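Local coordinates for core protein P7 (Pseudomonas phage phi12, PDB 2Q82), which serves as a structural protein of the phage core and, as in related cystoviruses, probably contributes to procapsid assembly and RNA packaging, at residues 23-28 against 84-89; 36-41 against 114-119; 30-35 against 95-100. All coordinates share one frame; numbering follows the deposited sequence.

Interaction 1 (23-28 against 84-89); sequences ETSLMV and NIIRVV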
loop_
_atom_site.group_PDB
_atom_site.type_symbol
_atom_site.label_atom_id
_atom_site.label_comp_id
_atom_site.label_asym_id
_atom_site.label_seq_id
_atom_site.Cartn_x
_atom_site.Cartn_y
_atom_site.Cartn_z
ATOM N N GLU A 23 -18.234 -0.445 -4.197
ATOM C CA GLU A 23 -18.101 0.365 -2.986
ATOM C C GLU A 23 -16.859 0.119 -2.134
ATOM O O GLU A 23 -16.351 1.022 -1.475
ATOM C CB GLU A 23 -19.277 0.146 -2.065
ATOM C CG GLU A 23 -20.595 0.748 -2.457
ATOM C CD GLU A 23 -21.698 0.199 -1.582
ATOM O OE1 GLU A 23 -21.360 -0.348 -0.509
ATOM O OE2 GLU A 23 -22.884 0.313 -1.952
ATOM N N THR A 24 -16.444 -1.131 -2.097
ATOM C CA THR A 24 -15.302 -1.510 -1.294
ATOM C C THR A 24 -14.058 -1.889 -2.086
ATOM O O THR A 24 -13.189 -2.612 -1.579
ATOM C CB THR A 24 -15.612 -2.714 -0.419
ATOM O OG1 THR A 24 -16.070 -3.770 -1.265
ATOM C CG2 THR A 24 -16.676 -2.413 0.563
ATOM N N SER A 25 -13.968 -1.457 -3.340
ATOM C CA SER A 25 -12.790 -1.766 -4.131
ATOM C C SER A 25 -12.175 -0.509 -4.700
ATOM O O SER A 25 -12.799 0.544 -4.773
ATOM C CB SER A 25 -13.099 -2.675 -5.308
ATOM O OG SER A 25 -13.863 -3.799 -4.938
ATOM N N LEU A 26 -10.939 -0.650 -5.137
ATOM C CA LEU A 26 -10.244 0.455 -5.741
ATOM C C LEU A 26 -10.224 0.229 -7.240
ATOM O O LEU A 26 -9.765 -0.816 -7.691
ATOM C CB LEU A 26 -8.815 0.520 -5.223
ATOM C CG LEU A 26 -7.943 1.484 -6.025
ATOM C CD1 LEU A 26 -8.385 2.904 -5.780
ATOM C CD2 LEU A 26 -6.502 1.316 -5.645
HETATM N N MSE A 27 -10.743 1.169 -8.030
HETATM C CA MSE A 27 -10.647 0.935 -9.462
HETATM C C MSE A 27 -9.301 1.400 -9.906
HETATM O O MSE A 27 -8.790 2.432 -9.484
HETATM C CB MSE A 27 -11.597 1.712 -10.352
HETATM C CG MSE A 27 -12.892 2.122 -9.821
HETATM SE SE MSE A 27 -14.115 0.704 -9.935
HETATM C CE MSE A 27 -13.756 0.272 -8.131
ATOM N N VAL A 28 -8.803 0.639 -10.862
ATOM C CA VAL A 28 -7.516 0.845 -11.433
ATOM C C VAL A 28 -7.602 0.979 -12.933
ATOM O O VAL A 28 -8.121 0.110 -13.624
ATOM C CB VAL A 28 -6.653 -0.312 -11.055
ATOM C CG1 VAL A 28 -5.485 -0.399 -11.954
ATOM C CG2 VAL A 28 -6.237 -0.152 -9.624
ATOM N N ASN A 84 -9.553 -4.789 -2.545
ATOM C CA ASN A 84 -9.888 -5.377 -3.820
ATOM C C ASN A 84 -9.593 -4.395 -4.942
ATOM O O ASN A 84 -9.886 -3.231 -4.837
ATOM C CB ASN A 84 -11.363 -5.728 -3.887
ATOM C CG ASN A 84 -11.655 -6.678 -5.010
ATOM O OD1 ASN A 84 -12.626 -6.514 -5.754
ATOM N ND2 ASN A 84 -10.810 -7.685 -5.148
ATOM N N ILE A 85 -9.028 -4.918 -6.028
ATOM C CA ILE A 85 -8.696 -4.091 -7.168
ATOM C C ILE A 85 -9.552 -4.501 -8.332
ATOM O O ILE A 85 -9.708 -5.668 -8.639
ATOM C CB ILE A 85 -7.251 -4.296 -7.577
ATOM C CG1 ILE A 85 -6.346 -3.883 -6.431
ATOM C CG2 ILE A 85 -6.941 -3.530 -8.846
ATOM C CD1 ILE A 85 -6.123 -4.938 -5.493
ATOM N N ILE A 86 -10.109 -3.494 -9.000
ATOM C CA ILE A 86 -10.940 -3.752 -10.140
ATOM C C ILE A 86 -10.295 -3.031 -11.304
ATOM O O ILE A 86 -10.138 -1.811 -11.266
ATOM C CB ILE A 86 -12.333 -3.178 -9.924
ATOM C CG1 ILE A 86 -13.096 -4.004 -8.885
ATOM C CG2 ILE A 86 -13.057 -3.134 -11.230
ATOM C CD1 ILE A 86 -14.347 -3.330 -8.335
ATOM N N ARG A 87 -9.938 -3.771 -12.343
ATOM C CA ARG A 87 -9.314 -3.164 -13.501
ATOM C C ARG A 87 -10.376 -2.623 -14.445
ATOM O O ARG A 87 -11.229 -3.373 -14.913
ATOM C CB ARG A 87 -8.480 -4.199 -14.212
ATOM C CG ARG A 87 -7.864 -3.724 -15.479
ATOM C CD ARG A 87 -7.097 -4.866 -16.068
ATOM N NE ARG A 87 -6.643 -4.551 -17.406
ATOM C CZ ARG A 87 -6.182 -5.451 -18.261
ATOM N NH1 ARG A 87 -6.112 -6.729 -17.918
ATOM N NH2 ARG A 87 -5.801 -5.071 -19.469
ATOM N N VAL A 88 -10.327 -1.327 -14.734
ATOM C CA VAL A 88 -11.338 -0.768 -15.611
ATOM C C VAL A 88 -10.893 -0.345 -16.989
ATOM O O VAL A 88 -9.791 0.162 -17.203
ATOM C CB VAL A 88 -12.065 0.422 -14.974
ATOM C CG1 VAL A 88 -12.733 -0.016 -13.700
ATOM C CG2 VAL A 88 -11.097 1.562 -14.718
ATOM N N VAL A 89 -11.803 -0.557 -17.921
ATOM C CA VAL A 89 -11.581 -0.207 -19.299
ATOM C C VAL A 89 -12.786 0.525 -19.855
ATOM O O VAL A 89 -13.792 0.706 -19.184
ATOM C CB VAL A 89 -11.321 -1.445 -20.155
ATOM C CG1 VAL A 89 -9.993 -2.063 -19.757
ATOM C CG2 VAL A 89 -12.458 -2.449 -19.997
HETATM O O HOH W 1 -11.696 -4.724 -0.654
#
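I86 pushes its CD1 between S25 and M27, where strands 25-30 and 84-89 run side by side in the five-stranded parallel sheet of this core domain. The bump fits closely: I86 CD1 lies 3.3 Å from S25 CB, tighter than usual carbon contact, and 3.7 Å from M27 CE. M27, a selenomethionine, bends at chi2 and chi3 (-82° and 97°), which lays its end alongside I86, both chains pointing the same way. V88 then meets the base of M27 at about a right angle, its CG1 3.9 Å from M27 CB, so the selenomethionine fills the hollow between I86 and V88. On the opposite face of the sheet, V28 and I85 touch by single methyls. The backbones are stitched in alternation, V28 being gripped twice by the neighbouring strand, through its N to I86 O and through its O from V88 N. S25 OG has its firmer partner in Q21 O of the preceding helix 15-23, while N84 OD1 lies close by. At the N-terminal end of the pair, where T24 and N84 are exposed, a water bridges the chains, giving a hydrogen to T24 O at 2.7 Å and accepting one from N84 N at 2.9 Å.

Interaction 2 (36-41 against 114-119); sequences PVITGF and RVLNDI
L116 and F41 have the most surface buried here, and they meet through a single methyl: L116 CD2 lies 4.1 Å from F41 CE1. In the leucine CD1 is anti to CA (chi2 169°), and the second branch, CD2, is the one that faces the 36-41 loop. There it also rests 3.7 Å from T39 O and touches I38 CG2, the L116 and I38 side chains crossing at about a right angle. The ring of F41 receives a second methyl at its edge: I119 CD1, one turn further along the helix, sits near the ring plane and 3.8 Å from both F41 CE1 and F41 CZ. V115 CG1 approaches CZ obliquely and more distantly. No hydrogen bond joins the segments; the contact is apolar packing. Its shape on the loop side comes from a type II beta turn, closed by F41 N donating to I38 O, with G40 at positive phi, which brings I38 and F41 to bear on the same leucine. M112, earlier in the helix, and V60 of strand 59-63 each pack on both I38 and F41, while V115 and I119 also touch Y22 and L19 of helix 15-23, so helix 112-127 packs against both the turn and that N-terminal helix.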
loop_
_atom_site.group_PDB
_atom_site.type_symbol
_atom_site.label_atom_id
_atom_site.label_comp_id
_atom_site.label_asym_id
_atom_site.label_seq_id
_atom_site.Cartn_x
_atom_site.Cartn_y
_atom_site.Cartn_z
ATOM N N PRO A 36 -8.642 11.612 -16.972
ATOM C CA PRO A 36 -10.037 11.908 -17.296
ATOM C C PRO A 36 -10.846 12.388 -16.155
ATOM O O PRO A 36 -10.407 12.309 -15.029
ATOM C CB PRO A 36 -10.579 10.570 -17.759
ATOM C CG PRO A 36 -9.703 9.583 -17.130
ATOM C CD PRO A 36 -8.351 10.178 -17.113
ATOM N N VAL A 37 -12.032 12.902 -16.452
ATOM C CA VAL A 37 -12.948 13.280 -15.397
ATOM C C VAL A 37 -13.952 12.134 -15.485
ATOM O O VAL A 37 -14.313 11.688 -16.575
ATOM C CB VAL A 37 -13.680 14.606 -15.651
ATOM C CG1 VAL A 37 -14.688 14.847 -14.546
ATOM C CG2 VAL A 37 -12.683 15.745 -15.681
ATOM N N ILE A 38 -14.368 11.633 -14.336
ATOM C CA ILE A 38 -15.301 10.528 -14.301
ATOM C C ILE A 38 -16.308 10.870 -13.249
ATOM O O ILE A 38 -15.976 11.062 -12.088
ATOM C CB ILE A 38 -14.590 9.212 -13.944
ATOM C CG1 ILE A 38 -13.560 8.890 -15.025
ATOM C CG2 ILE A 38 -15.579 8.073 -13.899
ATOM C CD1 ILE A 38 -12.499 7.877 -14.612
ATOM N N THR A 39 -17.552 10.950 -13.677
ATOM C CA THR A 39 -18.623 11.302 -12.785
ATOM C C THR A 39 -18.687 10.524 -11.478
ATOM O O THR A 39 -18.705 9.295 -11.465
ATOM C CB THR A 39 -19.956 11.168 -13.503
ATOM O OG1 THR A 39 -20.016 12.128 -14.562
ATOM C CG2 THR A 39 -21.093 11.390 -12.537
ATOM N N GLY A 40 -18.727 11.260 -10.375
ATOM C CA GLY A 40 -18.824 10.625 -9.080
ATOM C C GLY A 40 -17.576 9.925 -8.582
ATOM O O GLY A 40 -17.618 9.246 -7.561
ATOM N N PHE A 41 -16.466 10.074 -9.293
ATOM C CA PHE A 41 -15.230 9.430 -8.867
ATOM C C PHE A 41 -14.078 10.376 -8.707
ATOM O O PHE A 41 -13.914 11.290 -9.505
ATOM C CB PHE A 41 -14.779 8.378 -9.865
ATOM C CG PHE A 41 -15.492 7.111 -9.723
ATOM C CD1 PHE A 41 -16.752 6.950 -10.287
ATOM C CD2 PHE A 41 -14.943 6.084 -8.976
ATOM C CE1 PHE A 41 -17.465 5.783 -10.087
ATOM C CE2 PHE A 41 -15.638 4.913 -8.764
ATOM C CZ PHE A 41 -16.906 4.751 -9.322
ATOM N N ARG A 114 -20.322 0.211 -17.717
ATOM C CA ARG A 114 -21.253 -0.611 -16.961
ATOM C C ARG A 114 -21.245 -0.166 -15.520
ATOM O O ARG A 114 -22.307 -0.066 -14.915
ATOM C CB ARG A 114 -20.826 -2.071 -17.074
ATOM C CG ARG A 114 -21.439 -2.983 -16.047
ATOM C CD ARG A 114 -22.646 -3.698 -16.531
ATOM N NE ARG A 114 -23.522 -2.830 -17.298
ATOM C CZ ARG A 114 -24.725 -2.458 -16.881
ATOM N NH1 ARG A 114 -25.174 -2.885 -15.713
ATOM N NH2 ARG A 114 -25.478 -1.680 -17.645
ATOM N N VAL A 115 -20.079 0.128 -14.959
ATOM C CA VAL A 115 -19.997 0.585 -13.584
ATOM C C VAL A 115 -20.802 1.869 -13.378
ATOM O O VAL A 115 -21.604 1.979 -12.453
ATOM C CB VAL A 115 -18.520 0.858 -13.205
ATOM C CG1 VAL A 115 -18.439 1.589 -11.882
ATOM C CG2 VAL A 115 -17.759 -0.452 -13.137
ATOM N N LEU A 116 -20.586 2.842 -14.250
ATOM C CA LEU A 116 -21.287 4.108 -14.144
ATOM C C LEU A 116 -22.794 3.937 -14.306
ATOM O O LEU A 116 -23.574 4.587 -13.619
ATOM C CB LEU A 116 -20.755 5.076 -15.191
ATOM C CG LEU A 116 -19.322 5.508 -14.891
ATOM C CD1 LEU A 116 -18.754 6.249 -16.074
ATOM C CD2 LEU A 116 -19.292 6.390 -13.651
ATOM N N ASN A 117 -23.183 3.066 -15.232
ATOM C CA ASN A 117 -24.585 2.787 -15.482
ATOM C C ASN A 117 -25.242 2.323 -14.191
ATOM O O ASN A 117 -26.281 2.831 -13.790
ATOM C CB ASN A 117 -24.726 1.673 -16.512
ATOM C CG ASN A 117 -24.542 2.155 -17.934
ATOM O OD1 ASN A 117 -24.560 1.354 -18.864
ATOM N ND2 ASN A 117 -24.376 3.455 -18.113
ATOM N N ASP A 118 -24.628 1.337 -13.557
ATOM C CA ASP A 118 -25.165 0.782 -12.326
ATOM C C ASP A 118 -25.356 1.823 -11.246
ATOM O O ASP A 118 -26.394 1.878 -10.594
ATOM C CB ASP A 118 -24.257 -0.327 -11.792
ATOM C CG ASP A 118 -24.295 -1.568 -12.656
ATOM O OD1 ASP A 118 -25.345 -1.817 -13.288
ATOM O OD2 ASP A 118 -23.285 -2.301 -12.686
ATOM N N ILE A 119 -24.342 2.650 -11.045
ATOM C CA ILE A 119 -24.418 3.669 -10.017
ATOM C C ILE A 119 -25.477 4.711 -10.335
ATOM O O ILE A 119 -26.190 5.168 -9.453
ATOM C CB ILE A 119 -23.064 4.351 -9.839
ATOM C CG1 ILE A 119 -22.043 3.321 -9.333
ATOM C CG2 ILE A 119 -23.195 5.512 -8.878
ATOM C CD1 ILE A 119 -20.591 3.759 -9.426
#

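Interaction 3 (30-35 against 95-100); sequences SHNGDV and QPSALV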
loop_
_atom_site.group_PDB
_atom_site.type_symbol
_atom_site.label_atom_id
_atom_site.label_comp_id
_atom_site.label_asym_id
_atom_site.label_seq_id
_atom_site.Cartn_x
_atom_site.Cartn_y
_atom_site.Cartn_z
ATOM N N SER A 30 -5.520 1.637 -16.568
ATOM C CA SER A 30 -4.297 1.698 -17.359
ATOM C C SER A 30 -4.422 2.867 -18.318
ATOM O O SER A 30 -5.309 2.880 -19.177
ATOM C CB SER A 30 -4.092 0.432 -18.163
ATOM O OG SER A 30 -2.954 0.567 -18.999
ATOM N N HIS A 31 -3.512 3.827 -18.199
ATOM C CA HIS A 31 -3.610 5.011 -19.027
ATOM C C HIS A 31 -2.415 5.956 -18.927
ATOM O O HIS A 31 -1.954 6.271 -17.833
ATOM C CB HIS A 31 -4.881 5.746 -18.617
ATOM C CG HIS A 31 -5.070 7.070 -19.275
ATOM N ND1 HIS A 31 -5.499 7.199 -20.588
ATOM C CD2 HIS A 31 -4.928 8.327 -18.812
ATOM C CE1 HIS A 31 -5.612 8.472 -20.886
ATOM N NE2 HIS A 31 -5.268 9.190 -19.824
ATOM N N ASN A 32 -1.927 6.393 -20.085
ATOM C CA ASN A 32 -0.819 7.345 -20.170
ATOM C C ASN A 32 -1.420 8.614 -20.711
ATOM O O ASN A 32 -2.205 8.562 -21.651
ATOM C CB ASN A 32 0.239 6.899 -21.168
ATOM C CG ASN A 32 1.097 5.797 -20.643
ATOM O OD1 ASN A 32 1.640 5.897 -19.548
ATOM N ND2 ASN A 32 1.242 4.739 -21.420
ATOM N N GLY A 33 -1.049 9.758 -20.157
ATOM C CA GLY A 33 -1.613 10.989 -20.666
ATOM C C GLY A 33 -2.386 11.696 -19.588
ATOM O O GLY A 33 -2.334 11.295 -18.432
ATOM N N ASP A 34 -3.105 12.750 -19.950
ATOM C CA ASP A 34 -3.864 13.487 -18.950
ATOM C C ASP A 34 -4.970 12.614 -18.416
ATOM O O ASP A 34 -5.561 11.824 -19.138
ATOM C CB ASP A 34 -4.515 14.732 -19.534
ATOM C CG ASP A 34 -3.556 15.572 -20.321
ATOM O OD1 ASP A 34 -2.632 16.152 -19.719
ATOM O OD2 ASP A 34 -3.739 15.642 -21.554
ATOM N N VAL A 35 -5.271 12.796 -17.138
ATOM C CA VAL A 35 -6.317 12.007 -16.524
ATOM C C VAL A 35 -7.687 12.514 -16.866
ATOM O O VAL A 35 -7.920 13.709 -17.004
ATOM C CB VAL A 35 -6.207 12.022 -15.031
ATOM C CG1 VAL A 35 -4.907 11.468 -14.616
ATOM C CG2 VAL A 35 -6.338 13.388 -14.551
ATOM N N GLN A 95 -6.110 5.838 -22.935
ATOM C CA GLN A 95 -4.960 5.481 -23.777
ATOM C C GLN A 95 -4.109 4.548 -22.948
ATOM O O GLN A 95 -3.142 4.966 -22.313
ATOM C CB GLN A 95 -4.106 6.683 -24.114
ATOM C CG GLN A 95 -4.877 7.804 -24.693
ATOM C CD GLN A 95 -3.975 8.890 -25.192
ATOM O OE1 GLN A 95 -3.346 9.607 -24.410
ATOM N NE2 GLN A 95 -3.886 9.014 -26.509
ATOM N N PRO A 96 -4.462 3.265 -22.952
ATOM C CA PRO A 96 -3.771 2.223 -22.206
ATOM C C PRO A 96 -2.279 2.103 -22.372
ATOM O O PRO A 96 -1.728 2.231 -23.471
ATOM C CB PRO A 96 -4.447 0.943 -22.667
ATOM C CG PRO A 96 -5.779 1.372 -23.083
ATOM C CD PRO A 96 -5.561 2.699 -23.743
ATOM N N SER A 97 -1.646 1.802 -21.247
ATOM C CA SER A 97 -0.222 1.567 -21.199
ATOM C C SER A 97 -0.082 0.076 -21.399
ATOM O O SER A 97 -0.649 -0.715 -20.647
ATOM C CB SER A 97 0.352 1.936 -19.841
ATOM O OG SER A 97 1.522 1.176 -19.587
ATOM N N ALA A 98 0.667 -0.305 -22.424
ATOM C CA ALA A 98 0.875 -1.708 -22.717
ATOM C C ALA A 98 1.577 -2.404 -21.559
ATOM O O ALA A 98 1.325 -3.571 -21.285
ATOM C CB ALA A 98 1.689 -1.850 -23.974
ATOM N N LEU A 99 2.466 -1.683 -20.892
ATOM C CA LEU A 99 3.198 -2.243 -19.772
ATOM C C LEU A 99 2.237 -2.549 -18.630
ATOM O O LEU A 99 2.212 -3.661 -18.098
ATOM C CB LEU A 99 4.272 -1.265 -19.307
ATOM C CG LEU A 99 5.034 -1.658 -18.041
ATOM C CD1 LEU A 99 5.759 -2.964 -18.258
ATOM C CD2 LEU A 99 6.020 -0.570 -17.681
ATOM N N VAL A 100 1.436 -1.559 -18.255
ATOM C CA VAL A 100 0.479 -1.758 -17.176
ATOM C C VAL A 100 -0.505 -2.868 -17.538
ATOM O O VAL A 100 -0.789 -3.752 -16.733
ATOM C CB VAL A 100 -0.280 -0.457 -16.868
ATOM C CG1 VAL A 100 -1.430 -0.721 -15.910
ATOM C CG2 VAL A 100 0.676 0.551 -16.252
HETATM O O HOH W 2 -0.240 4.473 -24.367
#
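H31 and Q95 are locked by a straight hydrogen bond, Q95 N donating to H31 ND1 at 2.8 Å with the donor only 3° out of the ring plane. The opposite ring nitrogen donates in turn, H31 NE2 reaching D34 O at 2.7 Å, so the imidazole is held at both edges, which fixes its rotation and places the ring proton on NE2. CG stands opposite the backbone N (chi1 174°), which swings the ring back to Q95 although CB leads away from it. Next along, N32 N donates to Q95 O, and the same carbonyl receives the CA-H of H31. S30 is buried in the tighter part: its OG accepts from S97 N at 2.9 Å and also bonds D101, while CB rests against V100 CG1 at 3.7 Å. The other flank is looser. Q95 is exposed, its CB lying beside N32 O, and P96 is exposed too, its CB only brushing S30 OG. N32 brings ND2 to 3.3 Å from S97 CB, but its firmer polar tie is from OD1 to D65 N; a water held by P96 O bonds ND2 only weakly. Beyond S97 the chain enters helix 98-103. S97 OG accepts from V100 N at 3.0 Å, almost in line (177°), and also bonds D65. This is a serine N-cap, set where strand 25-30 runs out of the parallel sheet, so S30 positions the backbone of the very residue that caps the helix.

In the fold
Interactions 1 and 3 follow one another along the same two parts of the chain: residues 23-28 are followed, after one residue, by 30-35, and strand 84-89 is followed by helix 98-103, with the two centres about 16 Å apart. Interaction 1 is the most central, about 4 Å from the middle of the chain. It touches interaction 2, about 12 Å away between centres, through M27 CG and F41 CE2 at 4.1 Å, so the core of the sheet continues into the turn against helix 112-127. Interactions 2 and 3 are about 18 Å apart by their centres, yet P36 CD lies 4.2 Å from H31 NE2.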